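Local coordinates for DyP2 (Amycolatopsis sp. ATCC 39116, PDB 4G2C), which is a bacterial haem-containing dye-decolourising peroxidase that probably oxidises dyes, lignin-related compounds and manganese(II), at residues A[309-321]-A[326-339]. Residues are numbered along the deposited sequence; the frame is centred on the assembly and turned at random.
Sequences VGRFEDGTPLTAQ and SHHPVGNDFSYDSD. With MN (manganese (II) ion), chain D; HEM (protoporphyrin IX containing Fe), chain C; ACT (acetate ion), chain H.
Two irregular parts of the long loop between helices 303-309 and 350-354 approach each other here, closest at Thr316 and Ser326, whose CA atoms lie 5.3 Å apart, with Thr319 near Asp339 at the far end. Arg311 reaches across extended from CG to NE, a long chain whose in-plane N-H groups can serve carbonyls of both segments. Its NH1 donates to Gly331 O at 3.0 Å, almost straight, and also to Gly315 O; both acceptors lie in the guanidinium plane, which fixes the group's rotation. NH2 lies 2.8 Å from Asn332 OD1, an oxygen hydrogen-bonded to Arg357, and meets the edge of the Phe334 ring. Pro317 lays its compact aliphatic ring over a face of that ring, CB 4.1 Å from the centroid in a CH-pi contact. Thr319, with methyl and hydroxyl on one carbon, faces two partners: CG2 meets the Phe334 ring, and OG1, anti to the backbone N (chi1 -164°), donates to Asp339 OD2 at 2.7 Å. Asp314 offers two acceptor oxygens. OD1 accepts from the N and OG1 of Thr316, the former closing an Asx turn. His327 ND1 donates to Asp314 OD2 at 2.7 Å; OD2 lies in the imidazole plane, whereas ND1 approaches 35° out of the carboxylate plane. OD2 also accepts from Gly325 N. Thr316 OG1 in turn accepts from Ser326 N. Arg311 NE, 3.8 Å from haem propionate O1A, probably adds to positive surroundings favouring ionised propionates, alongside Arg357 and Arg375, which hydrogen-bond the haem. The loop thus carries residues of two sites: Val309 and Arg311 in the haem pocket, and Glu313, which binds manganese with Glu287.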
loop_
_atom_site.group_PDB
_atom_site.type_symbol
_atom_site.label_atom_id
_atom_site.label_comp_id
_atom_site.label_asym_id
_atom_site.label_seq_id
_atom_site.Cartn_x
_atom_site.Cartn_y
_atom_site.Cartn_z
ATOM N N VAL A 309 -7.155 -11.112 9.592
ATOM C CA VAL A 309 -6.445 -10.682 8.400
ATOM C C VAL A 309 -7.065 -11.237 7.098
ATOM O O VAL A 309 -7.150 -10.529 6.103
ATOM C CB VAL A 309 -4.971 -11.078 8.514
ATOM C CG1 VAL A 309 -4.264 -10.877 7.181
ATOM C CG2 VAL A 309 -4.314 -10.256 9.637
ATOM N N GLY A 310 -7.509 -12.494 7.130
ATOM C CA GLY A 310 -8.075 -13.132 5.958
ATOM C C GLY A 310 -7.080 -14.097 5.355
ATOM O O GLY A 310 -7.370 -14.793 4.380
ATOM N N ARG A 311 -5.877 -14.097 5.923
ATOM C CA ARG A 311 -4.851 -15.079 5.595
ATOM C C ARG A 311 -4.130 -15.473 6.883
ATOM O O ARG A 311 -4.080 -14.700 7.830
ATOM C CB ARG A 311 -3.822 -14.508 4.625
ATOM C CG ARG A 311 -4.300 -14.111 3.237
ATOM C CD ARG A 311 -3.132 -13.421 2.457
ATOM N NE ARG A 311 -3.488 -12.974 1.107
ATOM C CZ ARG A 311 -3.245 -13.658 -0.012
ATOM N NH1 ARG A 311 -2.616 -14.839 0.035
ATOM N NH2 ARG A 311 -3.617 -13.153 -1.187
ATOM N N PHE A 312 -3.584 -16.681 6.918
ATOM C CA PHE A 312 -2.638 -17.067 7.962
ATOM C C PHE A 312 -1.321 -16.314 7.762
ATOM O O PHE A 312 -1.072 -15.724 6.709
ATOM C CB PHE A 312 -2.392 -18.584 7.929
ATOM C CG PHE A 312 -3.608 -19.386 8.269
ATOM C CD1 PHE A 312 -3.907 -19.689 9.587
ATOM C CD2 PHE A 312 -4.484 -19.796 7.275
ATOM C CE1 PHE A 312 -5.037 -20.415 9.903
ATOM C CE2 PHE A 312 -5.618 -20.513 7.583
ATOM C CZ PHE A 312 -5.896 -20.825 8.900
ATOM N N GLU A 313 -0.467 -16.335 8.769
ATOM C CA GLU A 313 0.813 -15.652 8.644
ATOM C C GLU A 313 1.585 -15.965 7.360
ATOM O O GLU A 313 2.331 -15.102 6.857
ATOM C CB GLU A 313 1.660 -15.859 9.895
ATOM C CG GLU A 313 1.206 -14.938 11.011
ATOM C CD GLU A 313 1.426 -15.524 12.388
ATOM O OE1 GLU A 313 2.603 -15.780 12.746
ATOM O OE2 GLU A 313 0.409 -15.730 13.108
ATOM N N ASP A 314 1.343 -17.143 6.784
ATOM C CA ASP A 314 2.216 -17.661 5.723
ATOM C C ASP A 314 1.988 -17.356 4.220
ATOM O O ASP A 314 2.688 -17.942 3.418
ATOM C CB ASP A 314 2.486 -19.172 5.894
ATOM C CG ASP A 314 1.320 -20.021 5.466
ATOM O OD1 ASP A 314 0.202 -19.479 5.432
ATOM O OD2 ASP A 314 1.518 -21.226 5.168
ATOM N N GLY A 315 1.025 -16.556 3.771
ATOM C CA GLY A 315 -0.294 -16.404 4.286
ATOM C C GLY A 315 -1.221 -17.175 3.316
ATOM O O GLY A 315 -1.579 -16.732 2.210
ATOM N N THR A 316 -1.575 -18.373 3.754
ATOM C CA THR A 316 -2.659 -19.157 3.197
ATOM C C THR A 316 -3.992 -18.404 3.344
ATOM O O THR A 316 -4.339 -17.944 4.445
ATOM C CB THR A 316 -2.715 -20.492 3.948
ATOM O OG1 THR A 316 -1.407 -21.081 3.917
ATOM C CG2 THR A 316 -3.720 -21.444 3.319
ATOM N N PRO A 317 -4.734 -18.248 2.229
ATOM C CA PRO A 317 -6.042 -17.586 2.295
ATOM C C PRO A 317 -6.996 -18.405 3.146
ATOM O O PRO A 317 -7.174 -19.599 2.914
ATOM C CB PRO A 317 -6.520 -17.580 0.837
ATOM C CG PRO A 317 -5.290 -17.835 0.013
ATOM C CD PRO A 317 -4.408 -18.694 0.863
ATOM N N LEU A 318 -7.577 -17.757 4.144
ATOM C CA LEU A 318 -8.514 -18.378 5.044
ATOM C C LEU A 318 -9.756 -18.863 4.301
ATOM O O LEU A 318 -10.436 -19.772 4.764
ATOM C CB LEU A 318 -8.929 -17.373 6.126
ATOM C CG LEU A 318 -9.821 -17.940 7.223
ATOM C CD1 LEU A 318 -9.145 -19.171 7.811
ATOM C CD2 LEU A 318 -10.116 -16.895 8.293
ATOM N N THR A 319 -10.065 -18.245 3.160
ATOM C CA THR A 319 -11.222 -18.683 2.397
ATOM C C THR A 319 -10.940 -20.013 1.704
ATOM O O THR A 319 -11.871 -20.709 1.302
ATOM C CB THR A 319 -11.685 -17.656 1.344
ATOM O OG1 THR A 319 -13.014 -17.994 0.914
ATOM C CG2 THR A 319 -10.759 -17.676 0.139
ATOM N N ALA A 320 -9.669 -20.381 1.570
ATOM C CA ALA A 320 -9.341 -21.633 0.881
ATOM C C ALA A 320 -8.900 -22.786 1.798
ATOM O O ALA A 320 -8.997 -23.950 1.426
ATOM C CB ALA A 320 -8.296 -21.391 -0.194
ATOM N N GLN A 321 -8.394 -22.466 2.982
ATOM C CA GLN A 321 -7.861 -23.481 3.879
ATOM C C GLN A 321 -8.191 -23.118 5.317
ATOM O O GLN A 321 -8.353 -21.929 5.646
ATOM C CB GLN A 321 -6.344 -23.588 3.700
ATOM C CG GLN A 321 -5.884 -24.070 2.304
ATOM C CD GLN A 321 -6.030 -25.587 2.154
ATOM O OE1 GLN A 321 -5.115 -26.349 2.478
ATOM N NE2 GLN A 321 -7.194 -26.027 1.682
ATOM N N SER A 326 0.031 -23.451 2.567
ATOM C CA SER A 326 -0.001 -23.200 1.124
ATOM C C SER A 326 0.859 -22.013 0.703
ATOM O O SER A 326 0.337 -20.991 0.283
ATOM C CB SER A 326 -1.431 -22.962 0.630
ATOM O OG SER A 326 -2.247 -24.087 0.830
ATOM N N HIS A 327 2.174 -22.154 0.782
ATOM C CA HIS A 327 3.055 -21.059 0.400
ATOM C C HIS A 327 4.097 -21.519 -0.614
ATOM O O HIS A 327 5.261 -21.102 -0.578
ATOM C CB HIS A 327 3.716 -20.477 1.637
ATOM C CG HIS A 327 4.314 -21.515 2.534
ATOM N ND1 HIS A 327 3.715 -21.920 3.707
ATOM C CD2 HIS A 327 5.451 -22.246 2.417
ATOM C CE1 HIS A 327 4.463 -22.851 4.278
ATOM N NE2 HIS A 327 5.520 -23.067 3.514
ATOM N N HIS A 328 3.668 -22.378 -1.532
ATOM C CA HIS A 328 4.558 -22.821 -2.594
ATOM C C HIS A 328 3.913 -22.676 -3.984
ATOM O O HIS A 328 3.686 -23.674 -4.664
ATOM C CB HIS A 328 4.985 -24.279 -2.382
ATOM C CG HIS A 328 5.415 -24.596 -0.982
ATOM N ND1 HIS A 328 6.721 -24.458 -0.552
ATOM C CD2 HIS A 328 4.714 -25.074 0.079
ATOM C CE1 HIS A 328 6.802 -24.824 0.715
ATOM N NE2 HIS A 328 5.600 -25.206 1.122
ATOM N N PRO A 329 3.640 -21.431 -4.407
ATOM C CA PRO A 329 3.923 -20.258 -3.573
ATOM C C PRO A 329 2.650 -19.744 -2.930
ATOM O O PRO A 329 1.581 -20.334 -3.106
ATOM C CB PRO A 329 4.447 -19.241 -4.591
ATOM C CG PRO A 329 3.655 -19.545 -5.842
ATOM C CD PRO A 329 3.307 -21.039 -5.792
ATOM N N VAL A 330 2.770 -18.666 -2.169
ATOM C CA VAL A 330 1.608 -18.009 -1.606
ATOM C C VAL A 330 0.644 -17.736 -2.750
ATOM O O VAL A 330 1.016 -17.096 -3.726
ATOM C CB VAL A 330 1.997 -16.672 -0.964
ATOM C CG1 VAL A 330 0.738 -15.929 -0.490
ATOM C CG2 VAL A 330 2.972 -16.910 0.192
ATOM N N GLY A 331 -0.591 -18.215 -2.640
ATOM C CA GLY A 331 -1.534 -18.045 -3.735
ATOM C C GLY A 331 -2.309 -16.741 -3.691
ATOM O O GLY A 331 -2.408 -16.114 -2.646
ATOM N N ASN A 332 -2.871 -16.346 -4.830
ATOM C CA ASN A 332 -3.806 -15.224 -4.897
ATOM C C ASN A 332 -5.007 -15.503 -5.812
ATOM O O ASN A 332 -5.860 -14.637 -6.014
ATOM C CB ASN A 332 -3.105 -13.939 -5.368
ATOM C CG ASN A 332 -3.871 -12.693 -4.980
ATOM O OD1 ASN A 332 -4.389 -12.608 -3.873
ATOM N ND2 ASN A 332 -3.972 -11.733 -5.896
ATOM N N ASP A 333 -5.063 -16.711 -6.363
ATOM C CA ASP A 333 -6.112 -17.090 -7.293
ATOM C C ASP A 333 -7.353 -17.629 -6.579
ATOM O O ASP A 333 -7.610 -18.833 -6.578
ATOM C CB ASP A 333 -5.583 -18.145 -8.253
ATOM C CG ASP A 333 -6.370 -18.195 -9.528
ATOM O OD1 ASP A 333 -7.197 -17.283 -9.726
ATOM O OD2 ASP A 333 -6.164 -19.132 -10.322
ATOM N N PHE A 334 -8.112 -16.728 -5.967
ATOM C CA PHE A 334 -9.344 -17.096 -5.267
ATOM C C PHE A 334 -10.306 -15.910 -5.244
ATOM O O PHE A 334 -9.895 -14.752 -5.392
ATOM C CB PHE A 334 -9.044 -17.487 -3.813
ATOM C CG PHE A 334 -8.434 -16.372 -3.005
ATOM C CD1 PHE A 334 -9.245 -15.407 -2.396
ATOM C CD2 PHE A 334 -7.054 -16.252 -2.900
ATOM C CE1 PHE A 334 -8.692 -14.360 -1.666
ATOM C CE2 PHE A 334 -6.480 -15.196 -2.180
ATOM C CZ PHE A 334 -7.299 -14.251 -1.553
ATOM N N SER A 335 -11.585 -16.215 -5.055
ATOM C CA SER A 335 -12.617 -15.221 -4.809
ATOM C C SER A 335 -13.400 -15.754 -3.628
ATOM O O SER A 335 -13.079 -16.811 -3.097
ATOM C CB SER A 335 -13.556 -15.075 -6.019
ATOM O OG SER A 335 -14.433 -16.189 -6.132
ATOM N N TYR A 336 -14.442 -15.036 -3.226
ATOM C CA TYR A 336 -15.277 -15.469 -2.117
ATOM C C TYR A 336 -16.624 -16.053 -2.574
ATOM O O TYR A 336 -17.574 -16.118 -1.789
ATOM C CB TYR A 336 -15.512 -14.294 -1.170
ATOM C CG TYR A 336 -14.226 -13.725 -0.661
ATOM C CD1 TYR A 336 -13.512 -14.373 0.342
ATOM C CD2 TYR A 336 -13.711 -12.548 -1.189
ATOM C CE1 TYR A 336 -12.311 -13.867 0.802
ATOM C CE2 TYR A 336 -12.519 -12.031 -0.733
ATOM C CZ TYR A 336 -11.824 -12.698 0.264
ATOM O OH TYR A 336 -10.640 -12.185 0.726
ATOM N N ASP A 337 -16.696 -16.467 -3.838
ATOM C CA ASP A 337 -17.950 -16.932 -4.428
ATOM C C ASP A 337 -18.415 -18.271 -3.847
ATOM O O ASP A 337 -19.581 -18.620 -3.967
ATOM C CB ASP A 337 -17.838 -17.006 -5.962
ATOM C CG ASP A 337 -17.864 -15.632 -6.620
ATOM O OD1 ASP A 337 -18.153 -14.634 -5.921
ATOM O OD2 ASP A 337 -17.594 -15.545 -7.832
ATOM N N SER A 338 -17.497 -19.018 -3.237
ATOM C CA SER A 338 -17.846 -20.221 -2.480
ATOM C C SER A 338 -17.771 -19.983 -0.986
ATOM O O SER A 338 -17.572 -20.931 -0.218
ATOM C CB SER A 338 -16.916 -21.381 -2.827
ATOM O OG SER A 338 -17.108 -21.817 -4.155
ATOM N N ASP A 339 -17.951 -18.727 -0.577
ATOM C CA ASP A 339 -17.801 -18.313 0.819
ATOM C C ASP A 339 -18.750 -17.124 1.070
ATOM O O ASP A 339 -18.461 -16.225 1.855
ATOM C CB ASP A 339 -16.340 -17.901 1.057
ATOM C CG ASP A 339 -15.959 -17.809 2.540
ATOM O OD1 ASP A 339 -16.780 -18.112 3.434
ATOM O OD2 ASP A 339 -14.793 -17.449 2.811
HETATM MN MN MN D . -0.939 -16.059 14.846
HETATM C CHA HEM C . -3.597 -6.850 1.997
HETATM C CHB HEM C . -1.746 -5.880 6.385
HETATM C CHC HEM C . -2.869 -1.180 5.887
HETATM C CHD HEM C . -5.392 -2.296 1.909
HETATM C C1A HEM C . -2.983 -6.998 3.217
HETATM C C2A HEM C . -2.436 -8.235 3.734
HETATM C C3A HEM C . -1.923 -7.959 4.940
HETATM C C4A HEM C . -2.125 -6.548 5.225
HETATM C CMA HEM C . -1.231 -8.955 5.885
HETATM C CAA HEM C . -2.456 -9.601 2.993
HETATM C CBA HEM C . -1.261 -9.678 2.037
HETATM C CGA HEM C . -1.564 -9.048 0.697
HETATM O O1A HEM C . -2.559 -9.416 0.047
HETATM O O2A HEM C . -0.805 -8.161 0.254
HETATM C C1B HEM C . -1.884 -4.527 6.662
HETATM C C2B HEM C . -1.433 -3.807 7.851
HETATM C C3B HEM C . -1.752 -2.507 7.692
HETATM C C4B HEM C . -2.390 -2.354 6.408
HETATM C CMB HEM C . -0.737 -4.456 9.074
HETATM C CAB HEM C . -1.489 -1.312 8.636
HETATM C CBB HEM C . -0.546 -1.376 9.578
HETATM C C1C HEM C . -3.718 -1.090 4.806
HETATM C C2C HEM C . -4.481 0.085 4.416
HETATM C C3C HEM C . -5.164 -0.228 3.302
HETATM C C4C HEM C . -4.857 -1.604 2.965
HETATM C CMC HEM C . -4.465 1.461 5.141
HETATM C CAC HEM C . -6.150 0.670 2.518
HETATM C CBC HEM C . -6.736 1.733 3.091
HETATM C C1D HEM C . -5.100 -3.591 1.537
HETATM C C2D HEM C . -5.511 -4.183 0.292
HETATM C C3D HEM C . -4.929 -5.588 0.331
HETATM C C4D HEM C . -4.250 -5.716 1.582
HETATM C CMD HEM C . -6.337 -3.522 -0.825
HETATM C CAD HEM C . -5.064 -6.681 -0.710
HETATM C CBD HEM C . -6.479 -7.192 -0.530
HETATM C CGD HEM C . -6.669 -8.169 -1.657
HETATM O O1D HEM C . -6.493 -7.750 -2.831
HETATM O O2D HEM C . -6.946 -9.361 -1.356
HETATM N NA HEM C . -2.772 -5.997 4.137
HETATM N NB HEM C . -2.456 -3.600 5.813
HETATM N NC HEM C . -3.975 -2.105 3.896
HETATM N ND HEM C . -4.365 -4.524 2.260
HETATM FE FE HEM C . -3.514 -4.114 4.181
HETATM C C ACT H . -15.400 -17.191 -10.308
HETATM O O ACT H . -16.550 -17.703 -10.346
HETATM O OXT ACT H . -14.982 -16.819 -9.178
HETATM C CH3 ACT H . -14.569 -17.033 -11.551
HETATM O O HOH W 1 -2.831 -25.137 3.957
HETATM O O HOH W 2 -2.237 -16.528 12.984
#